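Local structure of AAEL008620-PA odorant-binding protein (Aedes aegypti, 5V13) at residues E27-Y31 with F267-L271; K163-F169 with N262-Y268; M168-F172 with C195-R201. The protein specifically binds juvenile hormone in mosquito hemolymph, as a member of the odorant-binding protein family. All blocks are in the same frame, centred on the assembly; numbering follows the deposited sequence.

Contact 1. Residues E27-Y31 with F267-L271; sequences EQTLY and FYFDL. With JH3 (methyl (2E,6E)-9-[(2R)-3,3-dimethyloxiran-2-yl]-3,7-dimethylnona-2,6-dienoate), chain E.
At the methyl-ester end of the juvenile hormone pocket, helix 26-38 of the odorant-binding protein fold presents E27, L30 and Y31 to Y268 and F269 in the loop between helices 251-264 and 278-286. Y268 reaches across the helix surface, and its phenol donates a hydrogen bond to the carboxylate of E27, with OH and OE1 only 2.5 Å apart, a very short value whose exact length deserves caution. The carboxylate and the phenol ring stand 77° apart. E27 arrives there because its chain bends at chi2 (-79°), swinging the acid toward the loop; OE1 also takes a salt bridge from R201, so this buried oxygen has two partners. One helical turn on, Y31 directs the edge of its ring at the face of Y268 in an offset edge-to-face pair, centroids 5.8 Å apart. A tyrosine suits position 268, since its ring packs against the helix while its hydroxyl satisfies the acid. L30 touches both Y268 and F269 and uses a different methyl for each: CD2 is 3.9 Å from Y268 CB, while CD1 comes within 3.7 Å of F269 CE1, in plane at the ring edge. F269, whose ring also meets W278, belongs to the pocket: its CE1 lies 3.6 Å from CM, the ester methyl of the hormone.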
loop_
_atom_site.group_PDB
_atom_site.type_symbol
_atom_site.label_atom_id
_atom_site.label_comp_id
_atom_site.label_asym_id
_atom_site.label_seq_id
_atom_site.Cartn_x
_atom_site.Cartn_y
_atom_site.Cartn_z
ATOM N N GLU B 27 -8.141 -6.165 -8.445
ATOM C CA GLU B 27 -8.176 -5.398 -9.687
ATOM C C GLU B 27 -9.028 -6.115 -10.727
ATOM O O GLU B 27 -9.840 -5.492 -11.414
ATOM C CB GLU B 27 -6.758 -5.169 -10.225
ATOM C CG GLU B 27 -6.670 -4.303 -11.503
ATOM C CD GLU B 27 -7.004 -5.045 -12.801
ATOM O OE1 GLU B 27 -7.528 -4.393 -13.754
ATOM O OE2 GLU B 27 -6.712 -6.269 -12.884
ATOM N N GLN B 28 -8.863 -7.430 -10.838
ATOM C CA GLN B 28 -9.597 -8.200 -11.840
ATOM C C GLN B 28 -11.096 -8.292 -11.516
ATOM O O GLN B 28 -11.938 -8.146 -12.412
ATOM C CB GLN B 28 -8.954 -9.582 -11.959
ATOM C CG GLN B 28 -7.612 -9.524 -12.721
ATOM C CD GLN B 28 -6.880 -10.849 -12.714
ATOM O OE1 GLN B 28 -6.778 -11.512 -11.675
ATOM N NE2 GLN B 28 -6.353 -11.236 -13.867
ATOM N N THR B 29 -11.457 -8.571 -10.262
ATOM C CA THR B 29 -12.880 -8.596 -9.927
ATOM C C THR B 29 -13.517 -7.218 -10.110
ATOM O O THR B 29 -14.611 -7.106 -10.676
ATOM C CB THR B 29 -13.095 -9.114 -8.504
ATOM O OG1 THR B 29 -12.336 -8.328 -7.572
ATOM C CG2 THR B 29 -12.643 -10.578 -8.411
ATOM N N LEU B 30 -12.850 -6.156 -9.655
ATOM C CA LEU B 30 -13.446 -4.830 -9.813
ATOM C C LEU B 30 -13.612 -4.487 -11.290
ATOM O O LEU B 30 -14.644 -3.939 -11.695
ATOM C CB LEU B 30 -12.595 -3.770 -9.101
ATOM C CG LEU B 30 -13.295 -2.409 -8.995
ATOM C CD1 LEU B 30 -14.639 -2.534 -8.257
ATOM C CD2 LEU B 30 -12.407 -1.405 -8.296
ATOM N N TYR B 31 -12.615 -4.824 -12.118
ATOM C CA TYR B 31 -12.733 -4.553 -13.554
ATOM C C TYR B 31 -13.967 -5.237 -14.130
ATOM O O TYR B 31 -14.750 -4.629 -14.877
ATOM C CB TYR B 31 -11.476 -5.037 -14.288
ATOM C CG TYR B 31 -11.470 -4.730 -15.769
ATOM C CD1 TYR B 31 -12.104 -5.575 -16.693
ATOM C CD2 TYR B 31 -10.815 -3.600 -16.249
ATOM C CE1 TYR B 31 -12.067 -5.294 -18.067
ATOM C CE2 TYR B 31 -10.786 -3.308 -17.604
ATOM C CZ TYR B 31 -11.407 -4.154 -18.504
ATOM O OH TYR B 31 -11.363 -3.840 -19.848
ATOM N N PHE B 267 -9.092 4.781 -11.216
ATOM C CA PHE B 267 -10.295 4.552 -10.416
ATOM C C PHE B 267 -11.371 3.930 -11.295
ATOM O O PHE B 267 -11.993 4.625 -12.105
ATOM C CB PHE B 267 -10.809 5.857 -9.805
ATOM C CG PHE B 267 -9.829 6.537 -8.890
ATOM C CD1 PHE B 267 -9.631 6.072 -7.601
ATOM C CD2 PHE B 267 -9.121 7.654 -9.314
ATOM C CE1 PHE B 267 -8.736 6.710 -6.743
ATOM C CE2 PHE B 267 -8.214 8.290 -8.467
ATOM C CZ PHE B 267 -8.026 7.815 -7.179
ATOM N N TYR B 268 -11.622 2.629 -11.114
ATOM C CA TYR B 268 -12.627 1.949 -11.930
ATOM C C TYR B 268 -14.031 2.481 -11.650
ATOM O O TYR B 268 -14.856 2.593 -12.569
ATOM C CB TYR B 268 -12.542 0.447 -11.685
ATOM C CG TYR B 268 -11.289 -0.175 -12.268
ATOM C CD1 TYR B 268 -10.393 0.586 -13.029
ATOM C CD2 TYR B 268 -11.017 -1.513 -12.093
ATOM C CE1 TYR B 268 -9.242 0.020 -13.590
ATOM C CE2 TYR B 268 -9.867 -2.088 -12.642
ATOM C CZ TYR B 268 -8.988 -1.323 -13.395
ATOM O OH TYR B 268 -7.856 -1.925 -13.942
ATOM N N PHE B 269 -14.324 2.800 -10.390
ATOM C CA PHE B 269 -15.423 3.707 -10.061
ATOM C C PHE B 269 -15.027 4.497 -8.820
ATOM O O PHE B 269 -13.995 4.237 -8.200
ATOM C CB PHE B 269 -16.751 2.970 -9.860
ATOM C CG PHE B 269 -16.893 2.295 -8.525
ATOM C CD1 PHE B 269 -16.277 1.082 -8.272
ATOM C CD2 PHE B 269 -17.683 2.856 -7.540
ATOM C CE1 PHE B 269 -16.424 0.457 -7.050
ATOM C CE2 PHE B 269 -17.840 2.242 -6.321
ATOM C CZ PHE B 269 -17.215 1.037 -6.069
ATOM N N ASP B 270 -15.847 5.481 -8.467
ATOM C CA ASP B 270 -15.537 6.386 -7.360
ATOM C C ASP B 270 -16.124 5.798 -6.084
ATOM O O ASP B 270 -17.342 5.837 -5.883
ATOM C CB ASP B 270 -16.088 7.773 -7.661
ATOM C CG ASP B 270 -15.889 8.764 -6.518
ATOM O OD1 ASP B 270 -15.204 8.455 -5.514
ATOM O OD2 ASP B 270 -16.450 9.868 -6.629
ATOM N N LEU B 271 -15.260 5.256 -5.212
ATOM C CA LEU B 271 -15.748 4.608 -3.997
ATOM C C LEU B 271 -16.437 5.584 -3.048
ATOM O O LEU B 271 -17.062 5.142 -2.074
ATOM C CB LEU B 271 -14.597 3.887 -3.270
ATOM C CG LEU B 271 -14.369 2.386 -3.513
ATOM C CD1 LEU B 271 -14.010 2.089 -4.960
ATOM C CD2 LEU B 271 -13.283 1.834 -2.586
HETATM C C1 JH3 E . -19.854 -4.081 -7.678
HETATM O O2 JH3 E . -19.475 -3.953 -6.528
HETATM O O1 JH3 E . -19.650 -2.978 -8.583
HETATM C CM JH3 E . -18.945 -1.827 -8.112
HETATM C C2 JH3 E . -20.488 -5.298 -8.218
HETATM C C3 JH3 E . -20.788 -6.418 -7.556
HETATM C "C3'" JH3 E . -20.526 -6.626 -6.090
HETATM C C4 JH3 E . -21.415 -7.529 -8.364
HETATM C C5 JH3 E . -20.775 -8.856 -7.967
HETATM C C6 JH3 E . -21.040 -9.882 -9.047
HETATM C C7 JH3 E . -22.051 -10.761 -8.987
HETATM C "C7'" JH3 E . -23.021 -10.747 -7.836
HETATM C C8 JH3 E . -22.212 -11.753 -10.129
HETATM C C9 JH3 E . -22.033 -13.209 -9.666
HETATM C CA JH3 E . -20.754 -13.415 -8.858
HETATM O O3 JH3 E . -20.484 -14.804 -8.562
HETATM C CB JH3 E . -19.656 -14.209 -9.564
HETATM C "CB'" JH3 E . -18.247 -13.774 -9.144
HETATM C CC JH3 E . -19.896 -14.778 -10.954
#

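Contact 2. Residues K163-F169 with N262-Y268; sequences KQIGQMF and NQKTAFY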
loop_
_atom_site.group_PDB
_atom_site.type_symbol
_atom_site.label_atom_id
_atom_site.label_comp_id
_atom_site.label_asym_id
_atom_site.label_seq_id
_atom_site.Cartn_x
_atom_site.Cartn_y
_atom_site.Cartn_z
ATOM N N LYS B 163 -2.154 -3.907 -9.300
ATOM C CA LYS B 163 -2.408 -2.471 -9.405
ATOM C C LYS B 163 -3.331 -2.038 -8.273
ATOM O O LYS B 163 -4.403 -2.615 -8.076
ATOM C CB LYS B 163 -3.024 -2.120 -10.761
ATOM C CG LYS B 163 -3.204 -0.612 -11.000
ATOM C CD LYS B 163 -4.146 -0.358 -12.183
ATOM C CE LYS B 163 -5.615 -0.547 -11.778
ATOM N NZ LYS B 163 -6.068 0.537 -10.868
ATOM N N GLN B 164 -2.916 -1.021 -7.522
ATOM C CA GLN B 164 -3.706 -0.586 -6.386
ATOM C C GLN B 164 -4.831 0.339 -6.845
ATOM O O GLN B 164 -4.814 0.884 -7.951
ATOM C CB GLN B 164 -2.827 0.129 -5.356
ATOM C CG GLN B 164 -1.663 -0.734 -4.819
ATOM C CD GLN B 164 -2.089 -1.724 -3.745
ATOM O OE1 GLN B 164 -2.904 -1.402 -2.872
ATOM N NE2 GLN B 164 -1.532 -2.948 -3.802
ATOM N N ILE B 165 -5.822 0.503 -5.972
ATOM C CA ILE B 165 -6.861 1.501 -6.213
ATOM C C ILE B 165 -6.184 2.856 -6.334
ATOM O O ILE B 165 -5.304 3.192 -5.532
ATOM C CB ILE B 165 -7.891 1.487 -5.072
ATOM C CG1 ILE B 165 -8.752 0.223 -5.134
ATOM C CG2 ILE B 165 -8.782 2.759 -5.104
ATOM C CD1 ILE B 165 -9.488 -0.065 -3.793
ATOM N N GLY B 166 -6.557 3.629 -7.361
ATOM C CA GLY B 166 -5.957 4.936 -7.568
ATOM C C GLY B 166 -4.617 4.940 -8.293
ATOM O O GLY B 166 -4.128 6.022 -8.648
ATOM N N GLN B 167 -4.001 3.782 -8.506
ATOM C CA GLN B 167 -2.760 3.682 -9.275
ATOM C C GLN B 167 -3.065 3.474 -10.753
ATOM O O GLN B 167 -3.962 2.700 -11.106
ATOM C CB GLN B 167 -1.902 2.515 -8.774
ATOM C CG GLN B 167 -0.523 2.421 -9.463
ATOM C CD GLN B 167 0.311 1.255 -8.940
ATOM O OE1 GLN B 167 -0.230 0.321 -8.361
ATOM N NE2 GLN B 167 1.626 1.306 -9.154
ATOM N N MET B 168 -2.320 4.162 -11.618
ATOM C CA MET B 168 -2.517 3.982 -13.053
ATOM C C MET B 168 -1.703 2.794 -13.544
ATOM O O MET B 168 -0.674 2.445 -12.966
ATOM C CB MET B 168 -2.111 5.232 -13.836
ATOM C CG MET B 168 -2.925 6.460 -13.479
ATOM S SD MET B 168 -2.435 7.935 -14.414
ATOM C CE MET B 168 -2.963 9.242 -13.318
ATOM N N PHE B 169 -2.158 2.196 -14.649
ATOM C CA PHE B 169 -1.527 0.972 -15.121
ATOM C C PHE B 169 -0.125 1.213 -15.667
ATOM O O PHE B 169 0.750 0.355 -15.504
ATOM C CB PHE B 169 -2.402 0.271 -16.165
ATOM C CG PHE B 169 -2.919 -1.059 -15.680
ATOM C CD1 PHE B 169 -2.032 -2.038 -15.253
ATOM C CD2 PHE B 169 -4.277 -1.311 -15.593
ATOM C CE1 PHE B 169 -2.488 -3.253 -14.760
ATOM C CE2 PHE B 169 -4.738 -2.520 -15.101
ATOM C CZ PHE B 169 -3.841 -3.490 -14.681
ATOM N N ASN B 262 -4.760 5.545 -19.843
ATOM C CA ASN B 262 -4.029 5.379 -18.592
ATOM C C ASN B 262 -4.701 6.126 -17.453
ATOM O O ASN B 262 -4.819 5.594 -16.343
ATOM C CB ASN B 262 -2.591 5.870 -18.748
ATOM C CG ASN B 262 -1.717 5.479 -17.576
ATOM O OD1 ASN B 262 -1.790 4.358 -17.078
ATOM N ND2 ASN B 262 -0.883 6.403 -17.131
ATOM N N GLN B 263 -5.141 7.362 -17.710
ATOM C CA GLN B 263 -5.770 8.163 -16.657
ATOM C C GLN B 263 -7.023 7.483 -16.135
ATOM O O GLN B 263 -7.331 7.561 -14.937
ATOM C CB GLN B 263 -6.129 9.561 -17.171
ATOM C CG GLN B 263 -5.094 10.213 -18.059
ATOM C CD GLN B 263 -3.767 10.420 -17.359
ATOM O OE1 GLN B 263 -3.717 10.981 -16.263
ATOM N NE2 GLN B 263 -2.678 9.967 -17.992
ATOM N N LYS B 264 -7.765 6.820 -17.026
ATOM C CA LYS B 264 -8.986 6.118 -16.648
ATOM C C LYS B 264 -8.732 4.807 -15.914
ATOM O O LYS B 264 -9.696 4.192 -15.436
ATOM C CB LYS B 264 -9.843 5.832 -17.888
ATOM C CG LYS B 264 -10.247 7.066 -18.697
ATOM C CD LYS B 264 -11.085 6.621 -19.903
ATOM C CE LYS B 264 -10.969 7.595 -21.063
ATOM N NZ LYS B 264 -11.305 8.979 -20.654
ATOM N N THR B 265 -7.486 4.343 -15.813
ATOM C CA THR B 265 -7.241 3.091 -15.111
ATOM C C THR B 265 -7.008 3.284 -13.618
ATOM O O THR B 265 -6.870 2.287 -12.904
ATOM C CB THR B 265 -6.027 2.348 -15.699
ATOM O OG1 THR B 265 -4.829 3.106 -15.462
ATOM C CG2 THR B 265 -6.213 2.106 -17.200
ATOM N N ALA B 266 -6.946 4.531 -13.137
ATOM C CA ALA B 266 -6.697 4.768 -11.714
ATOM C C ALA B 266 -7.883 4.330 -10.863
ATOM O O ALA B 266 -7.718 3.579 -9.892
ATOM C CB ALA B 266 -6.378 6.247 -11.468
ATOM N N PHE B 267 -9.092 4.781 -11.216
ATOM C CA PHE B 267 -10.295 4.552 -10.416
ATOM C C PHE B 267 -11.371 3.930 -11.295
ATOM O O PHE B 267 -11.993 4.625 -12.105
ATOM C CB PHE B 267 -10.809 5.857 -9.805
ATOM C CG PHE B 267 -9.829 6.537 -8.890
ATOM C CD1 PHE B 267 -9.631 6.072 -7.601
ATOM C CD2 PHE B 267 -9.121 7.654 -9.314
ATOM C CE1 PHE B 267 -8.736 6.710 -6.743
ATOM C CE2 PHE B 267 -8.214 8.290 -8.467
ATOM C CZ PHE B 267 -8.026 7.815 -7.179
ATOM N N TYR B 268 -11.622 2.629 -11.114
ATOM C CA TYR B 268 -12.627 1.949 -11.930
ATOM C C TYR B 268 -14.031 2.481 -11.650
ATOM O O TYR B 268 -14.856 2.593 -12.569
ATOM C CB TYR B 268 -12.542 0.447 -11.685
ATOM C CG TYR B 268 -11.289 -0.175 -12.268
ATOM C CD1 TYR B 268 -10.393 0.586 -13.029
ATOM C CD2 TYR B 268 -11.017 -1.513 -12.093
ATOM C CE1 TYR B 268 -9.242 0.020 -13.590
ATOM C CE2 TYR B 268 -9.867 -2.088 -12.642
ATOM C CZ TYR B 268 -8.988 -1.323 -13.395
ATOM O OH TYR B 268 -7.856 -1.925 -13.942
#
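M168 crosses N262 nearly at a right angle and Q263 obliquely, its extended thioether chain (chi2 180°) touching a different atom at each step. Its CB lies 3.4 Å from N262 OD1, CG packs 4.0 Å from the methyl CB of A266, SD approaches N262 ND2, and CE ends 3.5 Å from Q263 OE1; the amide NE2 of Q263 bonds to R259 O. The same residue is the N-cap of helix 169-177, and the other segment serves that helix start: T265 OG1 accepts from F169 N at 2.9 Å and donates to N262 O, while N262 OD1 accepts from V170 N. Threonine fits here because one hydroxyl can do both jobs. Before the cap, Q164 to Q167 form a type II beta turn whose third residue, G166, has the positive phi (82°) that glycine readily adopts. G166 N bonds to A266 O, and its CA sits over the face of F267, 3.8 Å from the ring centroid, as a CH-pi contact. K163 folds back at chi3 and chi4, placing its ammonium among three carbonyls: NZ donates to Q164 O, to Q167 O in the carbonyl plane, and to T265 O, 2.8 Å from NZ.

Contact 3. Residues M168-F172 with C195-R201; sequences MFVDF and CVFRGFR
F169 and G199 make the tight part of this helix contact. The CA of G199 sits almost over the middle of the F169 ring, 3.6 Å from the centroid and 13° off the ring normal, a CH-pi contact. Glycine suits the site because, with no side chain between, the ring can lie against the backbone of helix 190-199. Beside it, R201 NH1 comes within 3.9 Å of F169 CE2 and donates to G199 O at 2.9 Å; its stronger partner is E27. The ring of F200 takes CB of F169 at its CE1, 4.0 Å away. Packing is looser around V170, whose CG2 lies 4.4 Å from V196 CG1 and just as far from F200 CZ. Toward the partly exposed end, F172 meets C195 obliquely: SG is 3.9 Å from CD2, in a sulfur-aromatic contact. C195 holds its sulfur anti to the backbone N (chi1 177°), and the disulfide to C173 joins helices 169-177 and 190-199 covalently. I258 of helix 251-264 packs on F200, while helix 26-38 reaches F169 through E27.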
loop_
_atom_site.group_PDB
_atom_site.type_symbol
_atom_site.label_atom_id
_atom_site.label_comp_id
_atom_site.label_asym_id
_atom_site.label_seq_id
_atom_site.Cartn_x
_atom_site.Cartn_y
_atom_site.Cartn_z
ATOM N N MET B 168 -2.320 4.162 -11.618
ATOM C CA MET B 168 -2.517 3.982 -13.053
ATOM C C MET B 168 -1.703 2.794 -13.544
ATOM O O MET B 168 -0.674 2.445 -12.966
ATOM C CB MET B 168 -2.111 5.232 -13.836
ATOM C CG MET B 168 -2.925 6.460 -13.479
ATOM S SD MET B 168 -2.435 7.935 -14.414
ATOM C CE MET B 168 -2.963 9.242 -13.318
ATOM N N PHE B 169 -2.158 2.196 -14.649
ATOM C CA PHE B 169 -1.527 0.972 -15.121
ATOM C C PHE B 169 -0.125 1.213 -15.667
ATOM O O PHE B 169 0.750 0.355 -15.504
ATOM C CB PHE B 169 -2.402 0.271 -16.165
ATOM C CG PHE B 169 -2.919 -1.059 -15.680
ATOM C CD1 PHE B 169 -2.032 -2.038 -15.253
ATOM C CD2 PHE B 169 -4.277 -1.311 -15.593
ATOM C CE1 PHE B 169 -2.488 -3.253 -14.760
ATOM C CE2 PHE B 169 -4.738 -2.520 -15.101
ATOM C CZ PHE B 169 -3.841 -3.490 -14.681
ATOM N N VAL B 170 0.123 2.345 -16.326
ATOM C CA VAL B 170 1.478 2.542 -16.848
ATOM C C VAL B 170 2.486 2.582 -15.702
ATOM O O VAL B 170 3.534 1.923 -15.760
ATOM C CB VAL B 170 1.561 3.799 -17.728
ATOM C CG1 VAL B 170 3.039 4.105 -18.060
ATOM C CG2 VAL B 170 0.785 3.578 -18.999
ATOM N N ASP B 171 2.164 3.317 -14.632
ATOM C CA ASP B 171 3.028 3.375 -13.451
ATOM C C ASP B 171 3.270 1.988 -12.871
ATOM O O ASP B 171 4.401 1.643 -12.501
ATOM C CB ASP B 171 2.405 4.279 -12.383
ATOM C CG ASP B 171 3.251 4.351 -11.104
ATOM O OD1 ASP B 171 4.319 4.994 -11.136
ATOM O OD2 ASP B 171 2.860 3.767 -10.071
ATOM N N PHE B 172 2.199 1.202 -12.729
ATOM C CA PHE B 172 2.331 -0.168 -12.238
ATOM C C PHE B 172 3.276 -0.976 -13.120
ATOM O O PHE B 172 4.146 -1.704 -12.624
ATOM C CB PHE B 172 0.942 -0.814 -12.180
ATOM C CG PHE B 172 0.966 -2.275 -11.895
ATOM C CD1 PHE B 172 1.011 -2.737 -10.582
ATOM C CD2 PHE B 172 0.938 -3.200 -12.929
ATOM C CE1 PHE B 172 1.049 -4.096 -10.319
ATOM C CE2 PHE B 172 0.969 -4.555 -12.667
ATOM C CZ PHE B 172 1.026 -5.000 -11.353
ATOM N N CYS B 195 2.614 -5.930 -20.258
ATOM C CA CYS B 195 1.931 -5.547 -19.022
ATOM C C CYS B 195 0.878 -4.474 -19.282
ATOM O O CYS B 195 -0.255 -4.572 -18.795
ATOM C CB CYS B 195 2.952 -5.058 -17.988
ATOM S SG CYS B 195 2.239 -4.452 -16.401
ATOM N N VAL B 196 1.237 -3.440 -20.050
ATOM C CA VAL B 196 0.315 -2.329 -20.278
ATOM C C VAL B 196 -0.881 -2.793 -21.098
ATOM O O VAL B 196 -2.036 -2.527 -20.749
ATOM C CB VAL B 196 1.031 -1.155 -20.970
ATOM C CG1 VAL B 196 0.008 -0.082 -21.370
ATOM C CG2 VAL B 196 2.083 -0.547 -20.057
ATOM N N PHE B 197 -0.619 -3.489 -22.205
ATOM C CA PHE B 197 -1.697 -3.901 -23.101
ATOM C C PHE B 197 -2.648 -4.877 -22.420
ATOM O O PHE B 197 -3.860 -4.834 -22.655
ATOM C CB PHE B 197 -1.114 -4.517 -24.367
ATOM C CG PHE B 197 -0.468 -3.513 -25.299
ATOM C CD1 PHE B 197 -0.667 -2.147 -25.129
ATOM C CD2 PHE B 197 0.338 -3.938 -26.333
ATOM C CE1 PHE B 197 -0.086 -1.226 -25.994
ATOM C CE2 PHE B 197 0.933 -3.020 -27.202
ATOM C CZ PHE B 197 0.721 -1.665 -27.023
ATOM N N ARG B 198 -2.125 -5.766 -21.572
ATOM C CA ARG B 198 -3.010 -6.663 -20.833
ATOM C C ARG B 198 -3.797 -5.926 -19.760
ATOM O O ARG B 198 -4.945 -6.290 -19.483
ATOM C CB ARG B 198 -2.220 -7.817 -20.207
ATOM C CG ARG B 198 -1.725 -8.813 -21.234
ATOM C CD ARG B 198 -0.950 -9.967 -20.619
ATOM N NE ARG B 198 -0.489 -10.888 -21.661
ATOM C CZ ARG B 198 -1.094 -12.036 -21.961
ATOM N NH1 ARG B 198 -2.169 -12.429 -21.276
ATOM N NH2 ARG B 198 -0.608 -12.806 -22.923
ATOM N N GLY B 199 -3.203 -4.901 -19.138
ATOM C CA GLY B 199 -3.959 -4.077 -18.207
ATOM C C GLY B 199 -5.072 -3.299 -18.889
ATOM O O GLY B 199 -6.166 -3.147 -18.334
ATOM N N PHE B 200 -4.805 -2.784 -20.096
ATOM C CA PHE B 200 -5.817 -2.108 -20.904
ATOM C C PHE B 200 -6.823 -3.085 -21.517
ATOM O O PHE B 200 -7.825 -2.637 -22.090
ATOM C CB PHE B 200 -5.150 -1.307 -22.045
ATOM C CG PHE B 200 -4.392 -0.057 -21.595
ATOM C CD1 PHE B 200 -4.280 0.277 -20.251
ATOM C CD2 PHE B 200 -3.803 0.789 -22.546
ATOM C CE1 PHE B 200 -3.585 1.433 -19.844
ATOM C CE2 PHE B 200 -3.101 1.946 -22.157
ATOM C CZ PHE B 200 -2.992 2.269 -20.804
ATOM N N ARG B 201 -6.560 -4.393 -21.435
ATOM C CA ARG B 201 -7.310 -5.424 -22.168
ATOM C C ARG B 201 -7.255 -5.219 -23.683
ATOM O O ARG B 201 -8.151 -5.663 -24.415
ATOM C CB ARG B 201 -8.765 -5.523 -21.687
ATOM C CG ARG B 201 -8.961 -6.363 -20.403
ATOM C CD ARG B 201 -8.339 -5.694 -19.152
ATOM N NE ARG B 201 -8.674 -6.396 -17.901
ATOM C CZ ARG B 201 -8.246 -6.034 -16.689
ATOM N NH1 ARG B 201 -7.458 -4.962 -16.535
ATOM N NH2 ARG B 201 -8.614 -6.740 -15.620
#

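How the contacts relate
The three contacts form a chain leading away from the hormone. Contacts 1 and 2 share F267 and Y268 and have centres about 8 Å apart; contacts 2 and 3 share M168 and F169, with centres about 9 Å apart. E27 connects all three: its OE1 lies 2.8 Å from R201 NH1 of contact 3 in a salt bridge, and its CG packs 3.9 Å from K163 CE of contact 2. Contact 1 alone holds a pocket residue, F269. At the nearest atoms, the side chain of Y268 is about 8 Å from the hormone and that of R201 about 14 Å. Contacts 2 and 3 both touch the second subunit, where R176 of that subunit packs on M168.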